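Local atomic coordinates of uncharacterized protein PA2218 (Pseudomonas aeruginosa, PDB entry 2HDW), a protein that is uncharacterised but adopts the alpha/beta hydrolase fold and probably works as a hydrolase on an unidentified substrate. Residues A[261-266]-A[346-351]; A[311-314]-A[318-321]; A[344-347]-A[352-355]. All blocks are in the same frame, centred on the assembly; numbering follows the deposited sequence.

The three contacts lie around the loops that follow strands 309-314 and 334-339 of the alpha/beta hydrolase fold. Contacts 1 and 3 share D346 and L347 and both use the one-turn helix 346-349, their centres about 8 Å apart. Contact 2 ties strand 309-314 to the start of helix 320-329. Contacts 1 and 2 are buried, whereas contact 3 is partly buried, with a partly exposed ion pair. Their chemistry differs accordingly: aromatic rings at contact 1, an imidazole beside a hydroxyl and a CH-pi contact at contact 2, charge and aliphatic packing at contact 3. L347, which works in contact 3, also packs on contact 2, its CD2 3.9 Å from G314 N.

Contact 1: A[261-266]-A[346-351]; sequences VDYHDY and DLYDRL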
ATOM      1  N   VAL A 261     -17.096   3.129  -9.787  1.00 11.15           N
ATOM      2  CA  VAL A 261     -18.268   2.996  -8.931  1.00 11.77           C
ATOM      3  C   VAL A 261     -17.884   2.080  -7.772  1.00 11.48           C
ATOM      4  O   VAL A 261     -18.290   2.297  -6.626  1.00 10.86           O
ATOM      5  CB  VAL A 261     -19.443   2.366  -9.691  1.00 13.07           C
ATOM      6  CG1 VAL A 261     -20.618   2.156  -8.741  1.00 12.47           C
ATOM      7  CG2 VAL A 261     -19.850   3.272 -10.858  1.00 12.87           C
ATOM      8  N   ASP A 262     -17.097   1.052  -8.082  1.00 10.42           N
ATOM      9  CA  ASP A 262     -16.637   0.113  -7.066  1.00  9.34           C
ATOM     10  C   ASP A 262     -15.813   0.846  -6.012  1.00 10.77           C
ATOM     11  O   ASP A 262     -16.001   0.633  -4.814  1.00 10.25           O
ATOM     12  CB  ASP A 262     -15.769  -0.985  -7.686  1.00  9.05           C
ATOM     13  CG  ASP A 262     -16.570  -1.973  -8.515  1.00 10.64           C
ATOM     14  OD1 ASP A 262     -17.819  -1.946  -8.457  1.00 11.18           O
ATOM     15  OD2 ASP A 262     -15.938  -2.786  -9.221  1.00 10.59           O
ATOM     16  N   TYR A 263     -14.889   1.694  -6.463  1.00  8.92           N
ATOM     17  CA  TYR A 263     -14.044   2.448  -5.540  1.00 11.35           C
ATOM     18  C   TYR A 263     -14.895   3.308  -4.616  1.00 11.86           C
ATOM     19  O   TYR A 263     -14.646   3.382  -3.414  1.00 12.24           O
ATOM     20  CB  TYR A 263     -13.066   3.348  -6.300  1.00 10.89           C
ATOM     21  CG  TYR A 263     -11.790   2.669  -6.749  1.00 11.52           C
ATOM     22  CD1 TYR A 263     -11.069   1.847  -5.882  1.00 12.79           C
ATOM     23  CD2 TYR A 263     -11.263   2.903  -8.017  1.00 11.44           C
ATOM     24  CE1 TYR A 263      -9.848   1.278  -6.269  1.00 11.68           C
ATOM     25  CE2 TYR A 263     -10.042   2.344  -8.415  1.00 12.03           C
ATOM     26  CZ  TYR A 263      -9.342   1.533  -7.535  1.00 12.12           C
ATOM     27  OH  TYR A 263      -8.134   0.993  -7.917  1.00 11.82           O
ATOM     28  N   HIS A 264     -15.895   3.971  -5.189  1.00 11.50           N
ATOM     29  CA  HIS A 264     -16.788   4.807  -4.398  1.00 12.35           C
ATOM     30  C   HIS A 264     -17.522   3.966  -3.358  1.00 12.08           C
ATOM     31  O   HIS A 264     -17.608   4.343  -2.192  1.00 12.50           O
ATOM     32  CB  HIS A 264     -17.823   5.496  -5.295  1.00 12.52           C
ATOM     33  CG  HIS A 264     -18.963   6.099  -4.534  1.00 14.69           C
ATOM     34  ND1 HIS A 264     -19.974   5.340  -3.983  1.00 17.59           N
ATOM     35  CD2 HIS A 264     -19.224   7.380  -4.186  1.00 14.76           C
ATOM     36  CE1 HIS A 264     -20.807   6.127  -3.328  1.00 15.65           C
ATOM     37  NE2 HIS A 264     -20.376   7.371  -3.435  1.00 15.31           N
ATOM     38  N   ASP A 265     -18.050   2.824  -3.783  1.00 11.85           N
ATOM     39  CA  ASP A 265     -18.788   1.962  -2.867  1.00 13.56           C
ATOM     40  C   ASP A 265     -17.945   1.483  -1.699  1.00 12.97           C
ATOM     41  O   ASP A 265     -18.472   1.122  -0.651  1.00 12.59           O
ATOM     42  CB  ASP A 265     -19.371   0.768  -3.616  1.00 16.43           C
ATOM     43  CG  ASP A 265     -20.472   1.175  -4.572  1.00 18.31           C
ATOM     44  OD1 ASP A 265     -20.972   2.314  -4.452  1.00 19.13           O
ATOM     45  OD2 ASP A 265     -20.840   0.361  -5.436  1.00 21.25           O
ATOM     46  N   TYR A 266     -16.630   1.478  -1.875  1.00 13.96           N
ATOM     47  CA  TYR A 266     -15.754   1.054  -0.794  1.00 12.73           C
ATOM     48  C   TYR A 266     -15.324   2.249   0.057  1.00 12.80           C
ATOM     49  O   TYR A 266     -15.546   2.284   1.272  1.00 10.79           O
ATOM     50  CB  TYR A 266     -14.502   0.370  -1.348  1.00 12.29           C
ATOM     51  CG  TYR A 266     -13.516   0.005  -0.261  1.00 11.68           C
ATOM     52  CD1 TYR A 266     -13.750  -1.080   0.586  1.00 11.81           C
ATOM     53  CD2 TYR A 266     -12.383   0.784  -0.033  1.00 11.53           C
ATOM     54  CE1 TYR A 266     -12.880  -1.377   1.638  1.00 10.86           C
ATOM     55  CE2 TYR A 266     -11.512   0.503   1.017  1.00  9.57           C
ATOM     56  CZ  TYR A 266     -11.766  -0.577   1.846  1.00 12.53           C
ATOM     57  OH  TYR A 266     -10.911  -0.845   2.889  1.00  9.86           O
ATOM     58  N   ASP A 346     -12.733  -6.329  -4.768  1.00 10.69           N
ATOM     59  CA  ASP A 346     -13.025  -7.598  -4.095  1.00 10.17           C
ATOM     60  C   ASP A 346     -11.868  -8.025  -3.200  1.00  8.87           C
ATOM     61  O   ASP A 346     -12.082  -8.598  -2.129  1.00  9.56           O
ATOM     62  CB  ASP A 346     -13.267  -8.728  -5.099  1.00  8.97           C
ATOM     63  CG  ASP A 346     -14.694  -8.785  -5.592  1.00 14.29           C
ATOM     64  OD1 ASP A 346     -15.597  -8.238  -4.919  1.00 13.85           O
ATOM     65  OD2 ASP A 346     -14.908  -9.398  -6.656  1.00 14.58           O
ATOM     66  N   LEU A 347     -10.640  -7.768  -3.645  1.00  9.19           N
ATOM     67  CA  LEU A 347      -9.467  -8.163  -2.867  1.00  9.42           C
ATOM     68  C   LEU A 347      -9.087  -7.158  -1.787  1.00 10.39           C
ATOM     69  O   LEU A 347      -8.007  -7.237  -1.205  1.00  9.89           O
ATOM     70  CB  LEU A 347      -8.268  -8.432  -3.795  1.00  8.53           C
ATOM     71  CG  LEU A 347      -8.135  -9.870  -4.335  1.00  8.12           C
ATOM     72  CD1 LEU A 347      -9.422 -10.294  -5.029  1.00  8.50           C
ATOM     73  CD2 LEU A 347      -6.959  -9.962  -5.299  1.00  8.67           C
ATOM     74  N   TYR A 348      -9.984  -6.213  -1.524  1.00 12.21           N
ATOM     75  CA  TYR A 348      -9.767  -5.211  -0.485  1.00 11.66           C
ATOM     76  C   TYR A 348     -10.276  -5.761   0.848  1.00 12.43           C
ATOM     77  O   TYR A 348      -9.576  -5.724   1.864  1.00 11.97           O
ATOM     78  CB  TYR A 348     -10.554  -3.928  -0.802  1.00 13.42           C
ATOM     79  CG  TYR A 348      -9.830  -2.879  -1.625  1.00 15.74           C
ATOM     80  CD1 TYR A 348      -8.731  -3.208  -2.421  1.00 16.30           C
ATOM     81  CD2 TYR A 348     -10.275  -1.553  -1.635  1.00 17.08           C
ATOM     82  CE1 TYR A 348      -8.089  -2.242  -3.206  1.00 15.62           C
ATOM     83  CE2 TYR A 348      -9.648  -0.583  -2.418  1.00 18.13           C
ATOM     84  CZ  TYR A 348      -8.555  -0.936  -3.201  1.00 17.69           C
ATOM     85  OH  TYR A 348      -7.938   0.015  -3.983  1.00 19.00           O
ATOM     86  N   ASP A 349     -11.500  -6.285   0.833  1.00 12.20           N
ATOM     87  CA  ASP A 349     -12.117  -6.778   2.061  1.00 13.10           C
ATOM     88  C   ASP A 349     -12.962  -8.047   1.970  1.00 14.06           C
ATOM     89  O   ASP A 349     -13.532  -8.464   2.978  1.00 14.74           O
ATOM     90  CB  ASP A 349     -12.983  -5.664   2.657  1.00 12.69           C
ATOM     91  CG  ASP A 349     -14.121  -5.253   1.729  1.00 12.83           C
ATOM     92  OD1 ASP A 349     -14.089  -5.645   0.545  1.00 15.19           O
ATOM     93  OD2 ASP A 349     -15.049  -4.541   2.176  1.00 11.67           O
ATOM     94  N   ARG A 350     -13.065  -8.658   0.793  1.00 13.81           N
ATOM     95  CA  ARG A 350     -13.875  -9.870   0.670  1.00 15.76           C
ATOM     96  C   ARG A 350     -13.102 -11.113   1.101  1.00 17.31           C
ATOM     97  O   ARG A 350     -12.212 -11.586   0.391  1.00 14.89           O
ATOM     98  CB  ARG A 350     -14.375 -10.053  -0.765  1.00 16.96           C
ATOM     99  CG  ARG A 350     -15.279  -8.943  -1.288  1.00 18.07           C
ATOM    100  CD  ARG A 350     -16.511  -8.728  -0.414  1.00 22.25           C
ATOM    101  NE  ARG A 350     -17.525  -7.932  -1.103  1.00 24.50           N
ATOM    102  CZ  ARG A 350     -18.407  -7.148  -0.491  1.00 24.77           C
ATOM    103  NH1 ARG A 350     -18.401  -7.049   0.832  1.00 26.90           N
ATOM    104  NH2 ARG A 350     -19.290  -6.459  -1.199  1.00 24.07           N
ATOM    105  N   LEU A 351     -13.458 -11.642   2.269  1.00 18.22           N
ATOM    106  CA  LEU A 351     -12.799 -12.822   2.820  1.00 20.68           C
ATOM    107  C   LEU A 351     -12.894 -14.057   1.934  1.00 20.98           C
ATOM    108  O   LEU A 351     -12.008 -14.910   1.949  1.00 21.85           O
ATOM    109  CB  LEU A 351     -13.368 -13.135   4.206  1.00 21.25           C
ATOM    110  CG  LEU A 351     -12.575 -12.580   5.398  1.00 24.23           C
ATOM    111  CD1 LEU A 351     -11.259 -13.331   5.493  1.00 23.96           C
ATOM    112  CD2 LEU A 351     -12.333 -11.081   5.250  1.00 23.71           C
TER
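Y348 turns a ring edge to the face of Y266, joining the short, weakly bonded helix 346-349 that follows the last strand of the alpha/beta hydrolase fold to helix 258-267. The latter belongs to the long connection between strands 197-201 and 309-314, a place where this fold often inserts a cap. The pair is a T-shaped stack, with centroids 5.0 Å apart and planes at 75°. Y348 CD2 leads, lying over the face of the Y266 ring, offset toward its rim, and 3.5 Å from Y266 CD2. With its CG anti to the backbone N (chi1 176°), the Y266 side chain extends from its helix to receive this edge.

Y263, about one helical turn earlier, meets the far end of the same tyrosine. Its side chain crosses that of Y348 at about a right angle, and Y348 OH sits near the Y263 ring plane, 3.2 Å from Y263 CE1, a contact with carbon. The Y263 hydroxyl is hydrogen-bonded to Y204 OH, which helps hold the outer end of this ring. The backbone O of Y348 bonds S112 OG.

D349 supplies the polar flank. One carboxylate oxygen, OD1, forms a salt bridge with R271. The other comes to the in-plane edge of the Y266 ring, carboxylate and ring planes 87° apart, with D349 OD2 3.9 Å from Y266 CE1.

Contact 2: A[311-314]-A[318-321]; sequences LIHG and HSRY
H313 NE2 and S319 OG lie 2.9 Å apart in a probable hydrogen bond, less certain because the serine oxygen is less surely placed, at the head of a beta-alpha-beta unit, where strand 309-314 gives way to helix 320-329 before the chain returns as strand 334-339. Either atom could be the donor. OG lies near the imidazole plane, at the ring edge. On the other ring nitrogen, ND1 bonds S323 OG of the helix. S319, in the loop just before that helix, probably adds a second grip at NE2, and the two together would limit rotation of the imidazole.

The face of the same ring is taken by R320. Its CA stands 3.4 Å from the H313 ring centroid and 16° off the ring normal, a CH-pi contact made by the backbone carbon. The neighbouring R320 CB adds a contact of 3.8 Å to H313 CD2. Though R320 N comes close to H313 NE2, the angle is too poor for a bond.

Beyond CB the arginine chain runs extended, CG anti to the backbone N (chi1 -172°), and passes alongside the carbonyl of G314. It bends at chi3, carrying the guanidinium away from strand 309-314 to a weak, long ion pair with E324. The last methylene before that head group closes the contact: R320 CD lies 3.7 Å from G314 O.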
ATOM      1  N   LEU A 311       2.174 -12.803  -6.999  1.00  9.32           N
ATOM      2  CA  LEU A 311       1.295 -11.695  -7.342  1.00 10.13           C
ATOM      3  C   LEU A 311      -0.118 -12.260  -7.438  1.00 10.59           C
ATOM      4  O   LEU A 311      -0.361 -13.212  -8.178  1.00 12.48           O
ATOM      5  CB  LEU A 311       1.720 -11.062  -8.669  1.00  8.19           C
ATOM      6  CG  LEU A 311       3.173 -10.567  -8.701  1.00 10.35           C
ATOM      7  CD1 LEU A 311       4.054 -11.674  -9.261  1.00  9.78           C
ATOM      8  CD2 LEU A 311       3.297  -9.320  -9.581  1.00  8.91           C
ATOM      9  N   ILE A 312      -1.039 -11.680  -6.675  1.00 10.61           N
ATOM     10  CA  ILE A 312      -2.427 -12.133  -6.638  1.00 10.08           C
ATOM     11  C   ILE A 312      -3.332 -11.089  -7.291  1.00 11.76           C
ATOM     12  O   ILE A 312      -3.177  -9.900  -7.040  1.00 10.60           O
ATOM     13  CB  ILE A 312      -2.869 -12.357  -5.168  1.00  8.87           C
ATOM     14  CG1 ILE A 312      -1.863 -13.278  -4.471  1.00  9.59           C
ATOM     15  CG2 ILE A 312      -4.279 -12.948  -5.114  1.00 10.46           C
ATOM     16  CD1 ILE A 312      -2.175 -13.579  -3.011  1.00  6.32           C
ATOM     17  N   HIS A 313      -4.279 -11.526  -8.120  1.00 10.16           N
ATOM     18  CA  HIS A 313      -5.158 -10.574  -8.795  1.00 10.21           C
ATOM     19  C   HIS A 313      -6.492 -11.170  -9.244  1.00 11.10           C
ATOM     20  O   HIS A 313      -6.560 -12.321  -9.691  1.00 11.55           O
ATOM     21  CB  HIS A 313      -4.441  -9.973 -10.013  1.00 10.93           C
ATOM     22  CG  HIS A 313      -4.707  -8.512 -10.209  1.00 11.84           C
ATOM     23  ND1 HIS A 313      -3.713  -7.559 -10.143  1.00 11.19           N
ATOM     24  CD2 HIS A 313      -5.862  -7.836 -10.417  1.00 11.60           C
ATOM     25  CE1 HIS A 313      -4.244  -6.358 -10.297  1.00  9.49           C
ATOM     26  NE2 HIS A 313      -5.546  -6.498 -10.464  1.00 12.06           N
ATOM     27  N   GLY A 314      -7.549 -10.373  -9.117  1.00  9.25           N
ATOM     28  CA  GLY A 314      -8.867 -10.811  -9.527  1.00 10.44           C
ATOM     29  C   GLY A 314      -8.960 -10.903 -11.039  1.00 13.07           C
ATOM     30  O   GLY A 314      -8.443 -10.044 -11.760  1.00 14.31           O
ATOM     31  N   HIS A 318     -10.021  -4.496 -13.490  1.00 13.41           N
ATOM     32  CA  HIS A 318      -9.607  -3.587 -14.558  1.00 12.80           C
ATOM     33  C   HIS A 318      -8.095  -3.410 -14.492  1.00 12.08           C
ATOM     34  O   HIS A 318      -7.442  -3.044 -15.473  1.00 11.24           O
ATOM     35  CB  HIS A 318     -10.251  -2.215 -14.352  1.00 13.36           C
ATOM     36  CG  HIS A 318      -9.764  -1.509 -13.124  1.00 11.70           C
ATOM     37  ND1 HIS A 318     -10.131  -1.890 -11.850  1.00 12.44           N
ATOM     38  CD2 HIS A 318      -8.893  -0.483 -12.972  1.00 13.10           C
ATOM     39  CE1 HIS A 318      -9.506  -1.131 -10.967  1.00 12.59           C
ATOM     40  NE2 HIS A 318      -8.748  -0.269 -11.622  1.00 14.46           N
ATOM     41  N   SER A 319      -7.550  -3.670 -13.312  1.00 10.94           N
ATOM     42  CA  SER A 319      -6.126  -3.507 -13.052  1.00 12.37           C
ATOM     43  C   SER A 319      -5.303  -4.784 -13.175  1.00 11.62           C
ATOM     44  O   SER A 319      -4.104  -4.774 -12.900  1.00 10.13           O
ATOM     45  CB  SER A 319      -5.957  -2.969 -11.641  1.00 11.40           C
ATOM     46  OG  SER A 319      -6.646  -3.832 -10.754  1.00 10.34           O
ATOM     47  N   ARG A 320      -5.932  -5.879 -13.578  1.00 12.13           N
ATOM     48  CA  ARG A 320      -5.201  -7.135 -13.673  1.00 11.86           C
ATOM     49  C   ARG A 320      -3.937  -7.037 -14.512  1.00 11.55           C
ATOM     50  O   ARG A 320      -2.945  -7.712 -14.228  1.00 11.56           O
ATOM     51  CB  ARG A 320      -6.089  -8.245 -14.235  1.00 12.52           C
ATOM     52  CG  ARG A 320      -5.427  -9.617 -14.181  1.00 16.99           C
ATOM     53  CD  ARG A 320      -6.319 -10.704 -14.757  1.00 21.40           C
ATOM     54  NE  ARG A 320      -6.545 -10.508 -16.183  1.00 26.48           N
ATOM     55  CZ  ARG A 320      -7.327 -11.280 -16.932  1.00 30.85           C
ATOM     56  NH1 ARG A 320      -7.963 -12.312 -16.387  1.00 28.04           N
ATOM     57  NH2 ARG A 320      -7.470 -11.017 -18.229  1.00 31.35           N
ATOM     58  N   TYR A 321      -3.959  -6.196 -15.538  1.00  9.67           N
ATOM     59  CA  TYR A 321      -2.796  -6.075 -16.404  1.00 10.48           C
ATOM     60  C   TYR A 321      -1.529  -5.612 -15.682  1.00  9.43           C
ATOM     61  O   TYR A 321      -0.423  -5.960 -16.097  1.00  9.84           O
ATOM     62  CB  TYR A 321      -3.106  -5.163 -17.593  1.00 10.49           C
ATOM     63  CG  TYR A 321      -3.127  -3.684 -17.296  1.00  9.98           C
ATOM     64  CD1 TYR A 321      -1.989  -2.902 -17.489  1.00 11.50           C
ATOM     65  CD2 TYR A 321      -4.304  -3.052 -16.895  1.00 10.15           C
ATOM     66  CE1 TYR A 321      -2.022  -1.526 -17.304  1.00 13.32           C
ATOM     67  CE2 TYR A 321      -4.349  -1.676 -16.705  1.00 13.68           C
ATOM     68  CZ  TYR A 321      -3.205  -0.921 -16.914  1.00 13.65           C
ATOM     69  OH  TYR A 321      -3.244   0.437 -16.742  1.00 17.40           O
TER

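Contact 3: A[344-347]-A[352-355]; sequences HVDL and DRIP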
ATOM      1  N   HIS A 344     -11.469  -5.699  -8.666  1.00 12.43           N
ATOM      2  CA  HIS A 344     -10.350  -5.066  -7.980  1.00 13.48           C
ATOM      3  C   HIS A 344     -10.663  -4.898  -6.495  1.00 13.03           C
ATOM      4  O   HIS A 344      -9.937  -5.407  -5.631  1.00 12.56           O
ATOM      5  CB  HIS A 344     -10.044  -3.701  -8.606  1.00 14.30           C
ATOM      6  CG  HIS A 344      -8.883  -2.995  -7.973  1.00 15.02           C
ATOM      7  ND1 HIS A 344      -8.985  -2.315  -6.779  1.00 15.73           N
ATOM      8  CD2 HIS A 344      -7.582  -2.919  -8.337  1.00 13.01           C
ATOM      9  CE1 HIS A 344      -7.797  -1.850  -6.436  1.00 12.61           C
ATOM     10  NE2 HIS A 344      -6.928  -2.205  -7.364  1.00 15.63           N
ATOM     11  N   VAL A 345     -11.750  -4.189  -6.193  1.00 12.19           N
ATOM     12  CA  VAL A 345     -12.126  -3.957  -4.804  1.00 10.80           C
ATOM     13  C   VAL A 345     -12.459  -5.246  -4.049  1.00 11.02           C
ATOM     14  O   VAL A 345     -12.449  -5.263  -2.823  1.00 12.39           O
ATOM     15  CB  VAL A 345     -13.309  -2.959  -4.703  1.00  8.59           C
ATOM     16  CG1 VAL A 345     -13.745  -2.804  -3.265  1.00 10.08           C
ATOM     17  CG2 VAL A 345     -12.876  -1.595  -5.251  1.00  6.46           C
ATOM     18  N   ASP A 346     -12.733  -6.329  -4.768  1.00 10.69           N
ATOM     19  CA  ASP A 346     -13.025  -7.598  -4.095  1.00 10.17           C
ATOM     20  C   ASP A 346     -11.868  -8.025  -3.200  1.00  8.87           C
ATOM     21  O   ASP A 346     -12.082  -8.598  -2.129  1.00  9.56           O
ATOM     22  CB  ASP A 346     -13.267  -8.728  -5.099  1.00  8.97           C
ATOM     23  CG  ASP A 346     -14.694  -8.785  -5.592  1.00 14.29           C
ATOM     24  OD1 ASP A 346     -15.597  -8.238  -4.919  1.00 13.85           O
ATOM     25  OD2 ASP A 346     -14.908  -9.398  -6.656  1.00 14.58           O
ATOM     26  N   LEU A 347     -10.640  -7.768  -3.645  1.00  9.19           N
ATOM     27  CA  LEU A 347      -9.467  -8.163  -2.867  1.00  9.42           C
ATOM     28  C   LEU A 347      -9.087  -7.158  -1.787  1.00 10.39           C
ATOM     29  O   LEU A 347      -8.007  -7.237  -1.205  1.00  9.89           O
ATOM     30  CB  LEU A 347      -8.268  -8.432  -3.795  1.00  8.53           C
ATOM     31  CG  LEU A 347      -8.135  -9.870  -4.335  1.00  8.12           C
ATOM     32  CD1 LEU A 347      -9.422 -10.294  -5.029  1.00  8.50           C
ATOM     33  CD2 LEU A 347      -6.959  -9.962  -5.299  1.00  8.67           C
ATOM     34  N   ASP A 352     -13.969 -14.148   1.163  1.00 20.98           N
ATOM     35  CA  ASP A 352     -14.176 -15.279   0.273  1.00 22.30           C
ATOM     36  C   ASP A 352     -13.493 -15.059  -1.075  1.00 21.50           C
ATOM     37  O   ASP A 352     -13.542 -15.920  -1.948  1.00 20.40           O
ATOM     38  CB  ASP A 352     -15.676 -15.504   0.070  1.00 25.91           C
ATOM     39  CG  ASP A 352     -16.405 -14.232  -0.326  1.00 30.01           C
ATOM     40  OD1 ASP A 352     -16.278 -13.218   0.403  1.00 30.59           O
ATOM     41  OD2 ASP A 352     -17.106 -14.245  -1.362  1.00 33.55           O
ATOM     42  N   ARG A 353     -12.859 -13.901  -1.239  1.00 19.25           N
ATOM     43  CA  ARG A 353     -12.165 -13.582  -2.484  1.00 18.04           C
ATOM     44  C   ARG A 353     -10.660 -13.444  -2.239  1.00 14.79           C
ATOM     45  O   ARG A 353      -9.846 -13.743  -3.117  1.00  9.79           O
ATOM     46  CB  ARG A 353     -12.724 -12.286  -3.088  1.00 21.31           C
ATOM     47  CG  ARG A 353     -14.221 -12.332  -3.399  1.00 26.57           C
ATOM     48  CD  ARG A 353     -14.539 -13.420  -4.411  1.00 29.60           C
ATOM     49  NE  ARG A 353     -15.976 -13.611  -4.608  1.00 34.52           N
ATOM     50  CZ  ARG A 353     -16.774 -12.763  -5.248  1.00 34.38           C
ATOM     51  NH1 ARG A 353     -16.287 -11.646  -5.767  1.00 35.07           N
ATOM     52  NH2 ARG A 353     -18.065 -13.040  -5.376  1.00 35.70           N
ATOM     53  N   ILE A 354     -10.296 -12.984  -1.046  1.00 13.17           N
ATOM     54  CA  ILE A 354      -8.880 -12.837  -0.690  1.00 12.05           C
ATOM     55  C   ILE A 354      -8.361 -14.207  -0.258  1.00 11.84           C
ATOM     56  O   ILE A 354      -8.860 -14.787   0.707  1.00 11.51           O
ATOM     57  CB  ILE A 354      -8.683 -11.846   0.480  1.00 11.47           C
ATOM     58  CG1 ILE A 354      -9.277 -10.479   0.117  1.00  9.21           C
ATOM     59  CG2 ILE A 354      -7.197 -11.703   0.787  1.00 11.35           C
ATOM     60  CD1 ILE A 354      -9.247  -9.468   1.265  1.00 13.16           C
ATOM     61  N   PRO A 355      -7.350 -14.745  -0.966  1.00 11.06           N
ATOM     62  CA  PRO A 355      -6.789 -16.061  -0.627  1.00 11.73           C
ATOM     63  C   PRO A 355      -5.828 -16.053   0.564  1.00 12.59           C
ATOM     64  O   PRO A 355      -4.624 -16.245   0.401  1.00 11.73           O
ATOM     65  CB  PRO A 355      -6.103 -16.484  -1.926  1.00 10.40           C
ATOM     66  CG  PRO A 355      -5.593 -15.187  -2.458  1.00 11.48           C
ATOM     67  CD  PRO A 355      -6.750 -14.222  -2.210  1.00 12.01           C
TER
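L347 and I354 have their CA atoms 5.2 Å apart, the chain having turned back on itself between the one-turn helix 346-349 and the loop that leads to helix 356-366. A backbone bond from L347 N to H344 O, 3.2 Å long, spans the first residues of the turn.

On the outer side of the bend, R353 reaches D346 in a salt bridge, R353 NH1 to D346 OD2 at 2.8 Å. The oxygen meets the guanidinium at its edge, in plane, while the carboxylate plane stands 87° from it. With CG anti to the carbonyl carbon (chi1 -59°), R353 CG sits beside D346 CB, 4.1 Å away, and a bend at chi2 then directs the rest of the chain towards the acid. D346 OD2 also accepts a hydrogen bond from S343 N, so this oxygen has two partners. D352 adds a second negative charge: D352 OD2 is 3.5 Å from R353 NE but well out of the guanidinium plane, an attraction of charges without a directed N-H.

On the buried side, aliphatic carbons of L347 and I354 lie against backbone carbonyls. I354 CD1 is 3.6 Å from L347 O, an oxygen that is hydrogen-bonded by Y116 OH. L347 CD1 approaches R353 O at 4.0 Å, and both L347 and P355 pack on I312 of strand 309-314.

P355 is the N-cap residue of the C-terminal helix 356-366. The bend leads into that helix from the loop after strand 334-339, in which H344 lies; alpha/beta hydrolases usually place the histidine of their triad in this loop, a role unproven here.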